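Local coordinates for N-terminal acetyltransferase B complex subunit MDM20 (Candida albicans, PDB 5K04), which serves as the non-catalytic subunit of the NatB N-terminal acetyltransferase complex, probably supporting the catalytic subunit in acetylating protein N-termini, at residues A[575-580]-A[612-617]; A[257-262]-A[287-292]. All blocks are in the same frame, centred on the assembly; numbering follows the deposited sequence.

Interaction 1 of 2, residues A[575-580]-A[612-617]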
ATOM      1  N   LYS A 575     -17.852  -5.410  -1.666  1.00 40.52           N
ATOM      2  CA  LYS A 575     -17.951  -6.853  -1.857  1.00 41.40           C
ATOM      3  C   LYS A 575     -19.291  -7.243  -2.472  1.00 39.01           C
ATOM      4  O   LYS A 575     -19.352  -8.101  -3.363  1.00 29.29           O
ATOM      5  CB  LYS A 575     -17.740  -7.574  -0.526  1.00 36.95           C
ATOM      6  CG  LYS A 575     -17.868  -9.095  -0.673  1.00 42.10           C
ATOM      7  CD  LYS A 575     -17.542  -9.838   0.615  1.00 47.88           C
ATOM      8  CE  LYS A 575     -16.061  -9.745   0.956  1.00 59.00           C
ATOM      9  NZ  LYS A 575     -15.680 -10.708   2.031  1.00 67.81           N
ATOM     10  N   LEU A 576     -20.378  -6.604  -2.020  1.00 41.87           N
ATOM     11  CA  LEU A 576     -21.706  -6.962  -2.497  1.00 41.87           C
ATOM     12  C   LEU A 576     -21.893  -6.567  -3.951  1.00 39.09           C
ATOM     13  O   LEU A 576     -22.550  -7.289  -4.715  1.00 29.47           O
ATOM     14  CB  LEU A 576     -22.768  -6.305  -1.617  1.00 34.41           C
ATOM     15  CG  LEU A 576     -22.892  -6.886  -0.206  1.00 40.99           C
ATOM     16  CD1 LEU A 576     -23.790  -5.998   0.676  1.00 40.53           C
ATOM     17  CD2 LEU A 576     -23.432  -8.302  -0.293  1.00 39.09           C
ATOM     18  N   LYS A 577     -21.340  -5.414  -4.342  1.00 42.99           N
ATOM     19  CA  LYS A 577     -21.378  -5.009  -5.741  1.00 44.61           C
ATOM     20  C   LYS A 577     -20.753  -6.078  -6.618  1.00 38.94           C
ATOM     21  O   LYS A 577     -21.305  -6.446  -7.659  1.00 30.12           O
ATOM     22  CB  LYS A 577     -20.657  -3.672  -5.931  1.00 42.46           C
ATOM     23  CG  LYS A 577     -21.361  -2.478  -5.287  1.00 48.39           C
ATOM     24  CD  LYS A 577     -22.796  -2.320  -5.770  1.00 47.23           C
ATOM     25  CE  LYS A 577     -23.398  -0.992  -5.307  1.00 49.50           C
ATOM     26  NZ  LYS A 577     -22.751   0.237  -5.918  1.00 43.36           N
ATOM     27  N   LEU A 578     -19.597  -6.606  -6.193  1.00 46.57           N
ATOM     28  CA  LEU A 578     -18.905  -7.616  -6.987  1.00 41.90           C
ATOM     29  C   LEU A 578     -19.694  -8.919  -7.020  1.00 35.36           C
ATOM     30  O   LEU A 578     -19.747  -9.592  -8.055  1.00 34.43           O
ATOM     31  CB  LEU A 578     -17.498  -7.832  -6.439  1.00 40.82           C
ATOM     32  CG  LEU A 578     -16.651  -6.555  -6.446  1.00 42.73           C
ATOM     33  CD1 LEU A 578     -15.236  -6.853  -5.994  1.00 37.51           C
ATOM     34  CD2 LEU A 578     -16.645  -5.919  -7.825  1.00 42.38           C
ATOM     35  N   LEU A 579     -20.336  -9.276  -5.907  1.00 43.00           N
ATOM     36  CA  LEU A 579     -21.260 -10.406  -5.923  1.00 44.48           C
ATOM     37  C   LEU A 579     -22.398 -10.162  -6.900  1.00 41.35           C
ATOM     38  O   LEU A 579     -22.711 -11.030  -7.731  1.00 35.06           O
ATOM     39  CB  LEU A 579     -21.802 -10.664  -4.524  1.00 45.31           C
ATOM     40  CG  LEU A 579     -20.707 -11.056  -3.526  1.00 45.94           C
ATOM     41  CD1 LEU A 579     -21.281 -11.286  -2.139  1.00 39.95           C
ATOM     42  CD2 LEU A 579     -20.007 -12.303  -4.013  1.00 43.87           C
ATOM     43  N   VAL A 580     -23.015  -8.976  -6.831  1.00 41.16           N
ATOM     44  CA  VAL A 580     -24.107  -8.641  -7.749  1.00 44.66           C
ATOM     45  C   VAL A 580     -23.697  -8.947  -9.182  1.00 40.08           C
ATOM     46  O   VAL A 580     -24.373  -9.691  -9.902  1.00 28.07           O
ATOM     47  CB  VAL A 580     -24.527  -7.161  -7.592  1.00 45.03           C
ATOM     48  CG1 VAL A 580     -25.439  -6.730  -8.760  1.00 45.33           C
ATOM     49  CG2 VAL A 580     -25.245  -6.930  -6.277  1.00 37.92           C
ATOM     50  N   LEU A 612     -32.126  -1.423   2.283  1.00 42.66           N
ATOM     51  CA  LEU A 612     -33.180  -1.650   1.301  1.00 40.64           C
ATOM     52  C   LEU A 612     -32.601  -1.979  -0.073  1.00 40.22           C
ATOM     53  O   LEU A 612     -33.068  -2.903  -0.748  1.00 28.34           O
ATOM     54  CB  LEU A 612     -34.079  -0.421   1.224  1.00 44.35           C
ATOM     55  CG  LEU A 612     -35.115  -0.341   0.099  1.00 47.18           C
ATOM     56  CD1 LEU A 612     -36.223  -1.347   0.327  1.00 44.71           C
ATOM     57  CD2 LEU A 612     -35.683   1.077   0.020  1.00 44.42           C
ATOM     58  N   LEU A 613     -31.577  -1.235  -0.495  1.00 44.01           N
ATOM     59  CA  LEU A 613     -30.953  -1.453  -1.797  1.00 42.52           C
ATOM     60  C   LEU A 613     -30.540  -2.909  -1.986  1.00 42.16           C
ATOM     61  O   LEU A 613     -30.812  -3.517  -3.031  1.00 28.82           O
ATOM     62  CB  LEU A 613     -29.733  -0.530  -1.944  1.00 38.78           C
ATOM     63  CG  LEU A 613     -28.997  -0.583  -3.304  1.00 45.53           C
ATOM     64  CD1 LEU A 613     -29.897  -0.101  -4.447  1.00 36.76           C
ATOM     65  CD2 LEU A 613     -27.675   0.198  -3.287  1.00 39.26           C
ATOM     66  N   TYR A 614     -29.864  -3.482  -0.984  1.00 37.39           N
ATOM     67  CA  TYR A 614     -29.296  -4.811  -1.159  1.00 38.92           C
ATOM     68  C   TYR A 614     -30.331  -5.901  -0.959  1.00 39.68           C
ATOM     69  O   TYR A 614     -30.182  -6.992  -1.516  1.00 27.91           O
ATOM     70  CB  TYR A 614     -28.079  -4.979  -0.243  1.00 38.77           C
ATOM     71  CG  TYR A 614     -26.953  -4.115  -0.762  1.00 41.30           C
ATOM     72  CD1 TYR A 614     -26.373  -4.379  -2.010  1.00 34.42           C
ATOM     73  CD2 TYR A 614     -26.509  -2.999  -0.052  1.00 37.64           C
ATOM     74  CE1 TYR A 614     -25.372  -3.559  -2.531  1.00 37.46           C
ATOM     75  CE2 TYR A 614     -25.500  -2.177  -0.565  1.00 38.62           C
ATOM     76  CZ  TYR A 614     -24.932  -2.461  -1.802  1.00 40.17           C
ATOM     77  OH  TYR A 614     -23.935  -1.642  -2.296  1.00 25.25           O
ATOM     78  N   LYS A 615     -31.389  -5.613  -0.197  1.00 47.01           N
ATOM     79  CA  LYS A 615     -32.556  -6.482  -0.211  1.00 46.55           C
ATOM     80  C   LYS A 615     -33.234  -6.459  -1.584  1.00 43.67           C
ATOM     81  O   LYS A 615     -33.565  -7.514  -2.139  1.00 31.83           O
ATOM     82  CB  LYS A 615     -33.520  -6.066   0.899  1.00 43.92           C
ATOM     83  CG  LYS A 615     -34.750  -6.959   1.019  1.00 53.71           C
ATOM     84  CD  LYS A 615     -35.540  -6.637   2.296  1.00 58.15           C
ATOM     85  CE  LYS A 615     -36.867  -7.388   2.364  1.00 57.00           C
ATOM     86  NZ  LYS A 615     -36.718  -8.856   2.515  1.00 68.18           N
ATOM     87  N   LEU A 616     -33.430  -5.263  -2.154  1.00 40.56           N
ATOM     88  CA  LEU A 616     -33.928  -5.163  -3.523  1.00 41.88           C
ATOM     89  C   LEU A 616     -33.058  -5.975  -4.475  1.00 38.98           C
ATOM     90  O   LEU A 616     -33.568  -6.793  -5.246  1.00 30.06           O
ATOM     91  CB  LEU A 616     -33.987  -3.695  -3.961  1.00 45.02           C
ATOM     92  CG  LEU A 616     -35.017  -2.781  -3.257  1.00 46.10           C
ATOM     93  CD1 LEU A 616     -35.033  -1.377  -3.856  1.00 42.58           C
ATOM     94  CD2 LEU A 616     -36.419  -3.384  -3.261  1.00 41.74           C
ATOM     95  N   TYR A 617     -31.731  -5.794  -4.398  1.00 40.25           N
ATOM     96  CA  TYR A 617     -30.827  -6.570  -5.245  1.00 40.92           C
ATOM     97  C   TYR A 617     -31.040  -8.067  -5.043  1.00 41.92           C
ATOM     98  O   TYR A 617     -31.228  -8.815  -6.008  1.00 31.02           O
ATOM     99  CB  TYR A 617     -29.375  -6.200  -4.966  1.00 43.00           C
ATOM    100  CG  TYR A 617     -28.785  -5.124  -5.870  1.00 41.74           C
ATOM    101  CD1 TYR A 617     -28.700  -5.298  -7.252  1.00 42.07           C
ATOM    102  CD2 TYR A 617     -28.256  -3.957  -5.329  1.00 42.10           C
ATOM    103  CE1 TYR A 617     -28.122  -4.321  -8.074  1.00 39.01           C
ATOM    104  CE2 TYR A 617     -27.678  -2.980  -6.134  1.00 41.85           C
ATOM    105  CZ  TYR A 617     -27.619  -3.159  -7.504  1.00 39.94           C
ATOM    106  OH  TYR A 617     -27.065  -2.170  -8.284  1.00 26.46           O
TER

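Interaction 2 of 2, residues A[257-262]-A[287-292]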
ATOM      1  N   SER A 257      23.764  -0.415  28.385  1.00 54.24           N
ATOM      2  CA  SER A 257      24.798  -1.374  28.744  1.00 52.70           C
ATOM      3  C   SER A 257      25.868  -0.729  29.616  1.00 52.62           C
ATOM      4  O   SER A 257      26.407  -1.380  30.522  1.00 45.00           O
ATOM      5  CB  SER A 257      25.401  -1.991  27.474  1.00 41.66           C
ATOM      6  OG  SER A 257      25.842  -0.995  26.562  1.00 40.86           O
ATOM      7  N   GLY A 258      26.168   0.547  29.376  1.00 54.29           N
ATOM      8  CA  GLY A 258      27.132   1.243  30.219  1.00 59.65           C
ATOM      9  C   GLY A 258      26.730   1.247  31.682  1.00 62.45           C
ATOM     10  O   GLY A 258      27.537   0.947  32.568  1.00 59.46           O
ATOM     11  N   LYS A 259      25.468   1.583  31.960  1.00 66.39           N
ATOM     12  CA  LYS A 259      24.993   1.539  33.340  1.00 60.27           C
ATOM     13  C   LYS A 259      25.011   0.114  33.874  1.00 57.43           C
ATOM     14  O   LYS A 259      25.395  -0.125  35.022  1.00 47.87           O
ATOM     15  CB  LYS A 259      23.587   2.134  33.436  1.00 55.60           C
ATOM     16  CG  LYS A 259      23.023   2.136  34.856  1.00 62.63           C
ATOM     17  CD  LYS A 259      21.958   3.185  35.027  1.00 64.11           C
ATOM     18  CE  LYS A 259      20.872   2.697  35.961  1.00 69.64           C
ATOM     19  NZ  LYS A 259      21.400   2.240  37.265  1.00 74.63           N
ATOM     20  N   GLU A 260      24.619  -0.850  33.038  1.00 64.21           N
ATOM     21  CA  GLU A 260      24.518  -2.228  33.496  1.00 64.51           C
ATOM     22  C   GLU A 260      25.865  -2.758  33.983  1.00 62.55           C
ATOM     23  O   GLU A 260      25.919  -3.538  34.939  1.00 57.45           O
ATOM     24  CB  GLU A 260      23.957  -3.097  32.373  1.00 60.48           C
ATOM     25  CG  GLU A 260      22.447  -2.975  32.177  1.00 53.69           C
ATOM     26  CD  GLU A 260      21.663  -3.561  33.334  1.00 58.72           C
ATOM     27  OE1 GLU A 260      22.267  -4.256  34.180  1.00 61.53           O
ATOM     28  OE2 GLU A 260      20.440  -3.328  33.401  1.00 60.77           O
ATOM     29  N   ILE A 261      26.962  -2.320  33.359  1.00 62.81           N
ATOM     30  CA  ILE A 261      28.294  -2.802  33.717  1.00 60.05           C
ATOM     31  C   ILE A 261      28.951  -1.885  34.748  1.00 64.33           C
ATOM     32  O   ILE A 261      30.144  -2.026  35.041  1.00 55.14           O
ATOM     33  CB  ILE A 261      29.192  -2.961  32.470  1.00 60.71           C
ATOM     34  CG1 ILE A 261      29.550  -1.613  31.863  1.00 57.74           C
ATOM     35  CG2 ILE A 261      28.533  -3.864  31.418  1.00 51.14           C
ATOM     36  CD1 ILE A 261      30.491  -1.749  30.676  1.00 55.91           C
ATOM     37  N   GLY A 262      28.183  -0.941  35.304  1.00 68.49           N
ATOM     38  CA  GLY A 262      28.625  -0.152  36.442  1.00 69.09           C
ATOM     39  C   GLY A 262      29.214   1.212  36.142  1.00 65.50           C
ATOM     40  O   GLY A 262      29.783   1.831  37.048  1.00 54.80           O
ATOM     41  N   ASP A 287      19.563  11.121  31.553  1.00 64.86           N
ATOM     42  CA  ASP A 287      18.973  11.575  32.811  1.00 62.31           C
ATOM     43  C   ASP A 287      17.924  10.590  33.315  1.00 60.46           C
ATOM     44  O   ASP A 287      17.914  10.223  34.495  1.00 57.42           O
ATOM     45  CB  ASP A 287      18.350  12.959  32.634  1.00 65.43           C
ATOM     46  CG  ASP A 287      19.379  14.030  32.381  1.00 65.59           C
ATOM     47  OD1 ASP A 287      20.585  13.711  32.460  1.00 64.23           O
ATOM     48  OD2 ASP A 287      18.980  15.180  32.097  1.00 61.35           O
ATOM     49  N   ILE A 288      17.026  10.159  32.428  1.00 63.91           N
ATOM     50  CA  ILE A 288      16.004   9.185  32.798  1.00 66.89           C
ATOM     51  C   ILE A 288      16.652   7.903  33.311  1.00 65.88           C
ATOM     52  O   ILE A 288      16.253   7.353  34.344  1.00 58.66           O
ATOM     53  CB  ILE A 288      15.085   8.920  31.591  1.00 61.42           C
ATOM     54  CG1 ILE A 288      14.235  10.156  31.298  1.00 63.59           C
ATOM     55  CG2 ILE A 288      14.224   7.678  31.801  1.00 51.49           C
ATOM     56  CD1 ILE A 288      13.498  10.095  29.970  1.00 59.64           C
ATOM     57  N   LEU A 289      17.674   7.423  32.597  1.00 67.05           N
ATOM     58  CA  LEU A 289      18.327   6.160  32.929  1.00 64.63           C
ATOM     59  C   LEU A 289      18.983   6.191  34.306  1.00 62.70           C
ATOM     60  O   LEU A 289      19.105   5.148  34.958  1.00 56.69           O
ATOM     61  CB  LEU A 289      19.368   5.832  31.859  1.00 60.12           C
ATOM     62  CG  LEU A 289      20.083   4.492  31.975  1.00 62.10           C
ATOM     63  CD1 LEU A 289      19.066   3.369  31.888  1.00 48.43           C
ATOM     64  CD2 LEU A 289      21.132   4.359  30.874  1.00 62.59           C
ATOM     65  N   TYR A 290      19.420   7.367  34.759  1.00 59.59           N
ATOM     66  CA  TYR A 290      20.083   7.513  36.047  1.00 63.08           C
ATOM     67  C   TYR A 290      19.199   8.230  37.055  1.00 59.74           C
ATOM     68  O   TYR A 290      19.705   8.788  38.035  1.00 56.63           O
ATOM     69  CB  TYR A 290      21.426   8.235  35.881  1.00 67.91           C
ATOM     70  CG  TYR A 290      22.540   7.314  35.394  1.00 68.03           C
ATOM     71  CD1 TYR A 290      22.645   6.963  34.048  1.00 54.88           C
ATOM     72  CD2 TYR A 290      23.476   6.785  36.283  1.00 64.49           C
ATOM     73  CE1 TYR A 290      23.650   6.112  33.599  1.00 58.13           C
ATOM     74  CE2 TYR A 290      24.491   5.939  35.839  1.00 61.28           C
ATOM     75  CZ  TYR A 290      24.571   5.602  34.497  1.00 57.91           C
ATOM     76  OH  TYR A 290      25.570   4.760  34.057  1.00 48.74           O
ATOM     77  N   SER A 291      17.885   8.227  36.822  1.00 68.12           N
ATOM     78  CA  SER A 291      16.905   8.778  37.762  1.00 72.47           C
ATOM     79  C   SER A 291      17.248  10.214  38.175  1.00 69.99           C
ATOM     80  O   SER A 291      17.127  10.599  39.339  1.00 63.98           O
ATOM     81  CB  SER A 291      16.761   7.860  38.978  1.00 70.90           C
ATOM     82  OG  SER A 291      16.418   6.545  38.545  1.00 60.35           O
ATOM     83  N   ARG A 292      17.660  11.017  37.196  1.00 71.06           N
ATOM     84  CA  ARG A 292      18.000  12.421  37.372  1.00 70.18           C
ATOM     85  C   ARG A 292      16.917  13.315  36.764  1.00 77.12           C
ATOM     86  O   ARG A 292      15.983  12.852  36.101  1.00 79.31           O
ATOM     87  CB  ARG A 292      19.357  12.731  36.742  1.00 68.18           C
ATOM     88  CG  ARG A 292      20.522  11.980  37.333  1.00 72.46           C
ATOM     89  CD  ARG A 292      21.738  12.121  36.424  1.00 76.46           C
ATOM     90  NE  ARG A 292      22.276  13.481  36.389  1.00 83.81           N
ATOM     91  CZ  ARG A 292      23.367  13.867  37.045  1.00 92.49           C
ATOM     92  NH1 ARG A 292      24.045  12.992  37.784  1.00 94.73           N
ATOM     93  NH2 ARG A 292      23.789  15.124  36.961  1.00 94.23           N
TER

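Interaction 1 of 2, residues A[575-580]-A[612-617]
Leu576 and Tyr614 mark one end of the meeting between helix segments 575-580 and 612-617, and Val580 and Tyr617 the other. The axes run in nearly the same direction, at 18°, and come no closer than 11.7 Å. That is a wide separation for packed helices, and two tyrosine rings fill it. The CA atoms of Leu576 and Tyr614 are 8.0 Å apart, and about one turn on those of Val580 and Tyr617 are slightly nearer, at 7.5 Å.

Leu576 reaches over the Tyr614 ring: its CD1 lies 4.0 Å from the ring centroid and 11° off the normal, a CH-pi contact almost centred on the face. On the opposite face lies Leu613 CD2, from the ring's own helix, set toward the rim. At the phenol end Lys577 approaches near the ring plane, with CE 3.1 Å from Tyr614 OH. The bends of its chain at chi2 and chi4 carry the amine past the hydroxyl to a hydrogen bond with Asn668 OD1 and a salt bridge with Glu671 OE1, both on helix 661-682. Val580 lays both methyls on one face of the second ring. With CG1 anti to the backbone N (chi1 167°), CG2 sits over the Tyr617 face, 4.1 Å from its centroid, while CG1 touches CE1 at 3.7 Å. Phe672 meets Tyr617 edge-to-face.

All five touching residues are buried, and helix 591-601 also packs on Leu576 and Val580. Near-parallel helices with an intervening helix against them, in a chain without strands, are the packing of an alpha-helical solenoid, consistent with the TPR-like relationship of this family.

Interaction 2 of 2, residues A[257-262]-A[287-292]
Lys259 meets Leu289 and Tyr290 with nearly the whole length of its side chain. CB lies 3.3 Å from Tyr290 OH, beside the phenol end of the ring, and also comes near Leu289 CD2. CG, set anti to the backbone N (chi1 -179°), continues the chain away from its own helix and passes CZ of Tyr290 at 3.8 Å. The methylene CD then lies over the middle of the ring: it is 3.6 Å from the centroid and 13° off the normal, the geometry of a CH-pi contact. The same carbon packs on Leu289 CG at 3.8 Å, so ring and leucine both border it. The two side chains run antiparallel, each reaching toward the other's backbone: Tyr290 OH is 3.3 Å from Lys259 CA.

Both segments are helix ends. Helix 248-260 closes in a Schellman motif, Lys263 N bonding to Gly258 O and Gly262 N to Lys259 O, with Gly262 as C-prime residue at positive phi. Helix 277-289 closes in another at Ser291, also at positive phi, through Arg292 N to Asp287 O and Ser291 N to Ile288 O. The pairing thus joins two helix C-termini of an all-helical, TPR-related chain.

Beyond CD the chain bends at chi3 (144°) and again at chi4. Lys259 CE comes to 3.2 Å from Leu289 O, a carbonyl near the end of its helix. Lys259 NZ stands 5.3 Å from the centroid of the Tyr290 ring, so any cation-pi attraction is weak at most. The Tyr290 hydroxyl is hydrogen-bonded to O of Lys263, the residue after Gly262, which ties the phenol end to the first helix's exit; Leu268 of helix 265-269 also touches this tyrosine.

How the interactions relate
Interaction 2 comes first in the chain and interaction 1 later, on opposite sides of the chain's centre; their centres are about 62 Å apart, and they share no helix. Interaction 1 joins the bodies of two helices and is wholly buried, with 281 Å² of surface covered. Interaction 2 joins two helix ends and is partly buried, with 186 Å². Aliphatic groups lie on tyrosine faces in both. In the interior they are leucine and valine methyls; at the periphery a lysine methylene does the work. The lysines differ too: the buried Lys577 carries its amine to polar partners on helix 661-682, whereas Lys259 is exposed.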